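Local coordinates for protein 5-carboxymethyl-2-hydroxymuconate delta-isomerase (Bordetella bronchiseptica, PDB 4JJ9) that probably catalyses the isomerisation of 5-carboxymethyl-2-hydroxymuconate in the breakdown of homoprotocatechuate, working as a trimer, at residues A[95-101]-A[136-142]. Residues are numbered along the deposited sequence; the frame is centred on the assembly and turned at random.
Sequences DYGFAYL and RRVGLTF. With SO4 (sulfate ion), chain G.
G97 to L101 pair in parallel with V138 to F142, the two strands of a beta-alpha-beta crossover whose connection includes helix 111-135. Five backbone hydrogen bonds join them, from G97 N to R137 O at 2.8 Å through to L101 N and T141 O. G97, G139, A99 and T141 each give one through N and take one through O.

Charge closes the end where the strands begin. R136 turns its chain at chi3 (-64°), and NH1 reaches D95 twice: the backbone O at 3.0 Å, from above the carbonyl plane, and OD2 at 3.2 Å in a salt bridge, with carboxylate and guanidinium nearly perpendicular. NE of R136 pairs with D37. A water bridges D95 O and R137 N.

Apolar contacts divide between the faces. Toward helix 111-135, A99 CB meets L140 CD2 at 3.6 Å and L101 CB meets F142 CD1; V138, L140 and F142 pack on that helix. On the other face the F98 ring lies flat over G139, whose CA sits 3.8 Å from the ring centroid in a CH-pi contact. Beyond T141 and F142 an antiparallel strand of the second subunit continues the sheet.

A sulfate, probably from the crystallisation liquor, accepts hydrogen bonds from L140 N and from G156 N and H159 N of the second subunit. T141 sets OG1 at the F98 ring edge, 3.7 Å from CZ, and CG2 at the Y100 ring edge, 3.9 Å from CD1.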
loop_
_atom_site.group_PDB
_atom_site.type_symbol
_atom_site.label_atom_id
_atom_site.label_comp_id
_atom_site.label_asym_id
_atom_site.label_seq_id
_atom_site.Cartn_x
_atom_site.Cartn_y
_atom_site.Cartn_z
ATOM N N ASP A 95 -24.562 -1.722 -7.467
ATOM C CA ASP A 95 -23.390 -0.857 -7.534
ATOM C C ASP A 95 -22.702 -0.903 -6.169
ATOM O O ASP A 95 -22.958 -0.062 -5.315
ATOM C CB ASP A 95 -23.807 0.582 -7.872
ATOM C CG ASP A 95 -22.626 1.476 -8.269
ATOM O OD1 ASP A 95 -21.465 1.009 -8.268
ATOM O OD2 ASP A 95 -22.867 2.668 -8.589
ATOM N N TYR A 96 -21.849 -1.899 -5.965
ATOM C CA TYR A 96 -21.251 -2.120 -4.656
ATOM C C TYR A 96 -20.075 -1.180 -4.412
ATOM O O TYR A 96 -19.481 -0.647 -5.358
ATOM C CB TYR A 96 -20.697 -3.541 -4.524
ATOM C CG TYR A 96 -21.596 -4.674 -4.949
ATOM C CD1 TYR A 96 -22.963 -4.676 -4.651
ATOM C CD2 TYR A 96 -21.060 -5.779 -5.604
ATOM C CE1 TYR A 96 -23.772 -5.749 -5.040
ATOM C CE2 TYR A 96 -21.856 -6.850 -5.988
ATOM C CZ TYR A 96 -23.210 -6.827 -5.703
ATOM O OH TYR A 96 -23.982 -7.905 -6.090
ATOM N N GLY A 97 -19.731 -1.028 -3.140
ATOM C CA GLY A 97 -18.505 -0.333 -2.736
ATOM C C GLY A 97 -17.696 -1.175 -1.771
ATOM O O GLY A 97 -18.162 -2.204 -1.284
ATOM N N PHE A 98 -16.463 -0.746 -1.498
ATOM C CA PHE A 98 -15.635 -1.428 -0.497
ATOM C C PHE A 98 -14.680 -0.403 0.084
ATOM O O PHE A 98 -14.198 0.468 -0.636
ATOM C CB PHE A 98 -14.847 -2.618 -1.096
ATOM C CG PHE A 98 -14.590 -3.748 -0.106
ATOM C CD1 PHE A 98 -13.659 -3.603 0.922
ATOM C CD2 PHE A 98 -15.289 -4.958 -0.209
ATOM C CE1 PHE A 98 -13.446 -4.633 1.848
ATOM C CE2 PHE A 98 -15.078 -5.997 0.701
ATOM C CZ PHE A 98 -14.157 -5.830 1.737
ATOM N N ALA A 99 -14.450 -0.482 1.394
ATOM C CA ALA A 99 -13.339 0.241 2.024
ATOM C C ALA A 99 -12.532 -0.722 2.895
ATOM O O ALA A 99 -13.097 -1.517 3.656
ATOM C CB ALA A 99 -13.833 1.440 2.840
ATOM N N TYR A 100 -11.213 -0.677 2.722
ATOM C CA TYR A 100 -10.271 -1.476 3.505
ATOM C C TYR A 100 -9.404 -0.529 4.319
ATOM O O TYR A 100 -8.695 0.311 3.753
ATOM C CB TYR A 100 -9.382 -2.336 2.583
ATOM C CG TYR A 100 -8.268 -3.049 3.329
ATOM C CD1 TYR A 100 -8.560 -4.037 4.271
ATOM C CD2 TYR A 100 -6.922 -2.689 3.138
ATOM C CE1 TYR A 100 -7.549 -4.687 4.982
ATOM C CE2 TYR A 100 -5.898 -3.342 3.844
ATOM C CZ TYR A 100 -6.222 -4.329 4.762
ATOM O OH TYR A 100 -5.229 -4.976 5.469
ATOM N N LEU A 101 -9.464 -0.658 5.644
ATOM C CA LEU A 101 -8.721 0.213 6.558
ATOM C C LEU A 101 -7.608 -0.598 7.212
ATOM O O LEU A 101 -7.840 -1.703 7.704
ATOM C CB LEU A 101 -9.652 0.777 7.649
ATOM C CG LEU A 101 -10.766 1.773 7.291
ATOM C CD1 LEU A 101 -11.837 1.096 6.439
ATOM C CD2 LEU A 101 -11.377 2.288 8.584
ATOM N N ARG A 136 -26.027 2.262 0.012
ATOM C CA ARG A 136 -25.185 1.408 -0.826
ATOM C C ARG A 136 -24.790 0.135 -0.080
ATOM O O ARG A 136 -24.673 0.135 1.149
ATOM C CB ARG A 136 -23.917 2.156 -1.256
ATOM C CG ARG A 136 -23.159 1.476 -2.382
ATOM C CD ARG A 136 -21.858 2.209 -2.727
ATOM N NE ARG A 136 -22.058 3.561 -3.258
ATOM C CZ ARG A 136 -22.365 3.841 -4.521
ATOM N NH1 ARG A 136 -22.547 2.864 -5.398
ATOM N NH2 ARG A 136 -22.501 5.110 -4.906
ATOM N N ARG A 137 -24.612 -0.943 -0.839
ATOM C CA ARG A 137 -23.983 -2.149 -0.327
ATOM C C ARG A 137 -22.484 -1.918 -0.346
ATOM O O ARG A 137 -21.890 -1.708 -1.413
ATOM C CB ARG A 137 -24.323 -3.358 -1.197
ATOM C CG ARG A 137 -25.766 -3.811 -1.074
ATOM C CD ARG A 137 -26.029 -4.540 0.246
ATOM N NE ARG A 137 -27.453 -4.858 0.376
ATOM C CZ ARG A 137 -28.046 -5.302 1.481
ATOM N NH1 ARG A 137 -27.360 -5.526 2.600
ATOM N NH2 ARG A 137 -29.360 -5.516 1.463
ATOM N N VAL A 138 -21.881 -1.958 0.837
ATOM C CA VAL A 138 -20.452 -1.679 0.974
ATOM C C VAL A 138 -19.803 -2.727 1.867
ATOM O O VAL A 138 -20.303 -3.005 2.952
ATOM C CB VAL A 138 -20.207 -0.262 1.561
ATOM C CG1 VAL A 138 -18.705 0.086 1.539
ATOM C CG2 VAL A 138 -20.995 0.794 0.783
ATOM N N GLY A 139 -18.700 -3.313 1.400
ATOM C CA GLY A 139 -17.855 -4.152 2.261
ATOM C C GLY A 139 -16.915 -3.252 3.053
ATOM O O GLY A 139 -16.380 -2.285 2.506
ATOM N N LEU A 140 -16.773 -3.518 4.351
ATOM C CA LEU A 140 -15.916 -2.697 5.219
ATOM C C LEU A 140 -15.082 -3.607 6.110
ATOM O O LEU A 140 -15.627 -4.406 6.881
ATOM C CB LEU A 140 -16.745 -1.714 6.074
ATOM C CG LEU A 140 -17.635 -0.661 5.392
ATOM C CD1 LEU A 140 -18.535 0.069 6.395
ATOM C CD2 LEU A 140 -16.782 0.346 4.626
ATOM N N THR A 141 -13.761 -3.477 5.993
ATOM C CA THR A 141 -12.814 -4.316 6.718
ATOM C C THR A 141 -11.751 -3.429 7.358
ATOM O O THR A 141 -11.289 -2.478 6.742
ATOM C CB THR A 141 -12.148 -5.337 5.770
ATOM O OG1 THR A 141 -13.144 -6.259 5.306
ATOM C CG2 THR A 141 -11.043 -6.125 6.476
ATOM N N PHE A 142 -11.404 -3.730 8.606
ATOM C CA PHE A 142 -10.338 -3.024 9.317
ATOM C C PHE A 142 -9.368 -4.037 9.915
ATOM O O PHE A 142 -9.781 -4.997 10.569
ATOM C CB PHE A 142 -10.938 -2.118 10.402
ATOM C CG PHE A 142 -9.929 -1.570 11.386
ATOM C CD1 PHE A 142 -8.814 -0.848 10.952
ATOM C CD2 PHE A 142 -10.120 -1.740 12.757
ATOM C CE1 PHE A 142 -7.889 -0.344 11.863
ATOM C CE2 PHE A 142 -9.202 -1.227 13.678
ATOM C CZ PHE A 142 -8.088 -0.529 13.229
HETATM S S SO4 G . -18.750 -7.053 4.673
HETATM O O1 SO4 G . -20.108 -6.704 4.320
HETATM O O2 SO4 G . -18.064 -7.477 3.444
HETATM O O3 SO4 G . -18.710 -8.145 5.651
HETATM O O4 SO4 G . -18.078 -5.893 5.263
HETATM O O HOH W 1 -25.295 -1.043 -3.649
#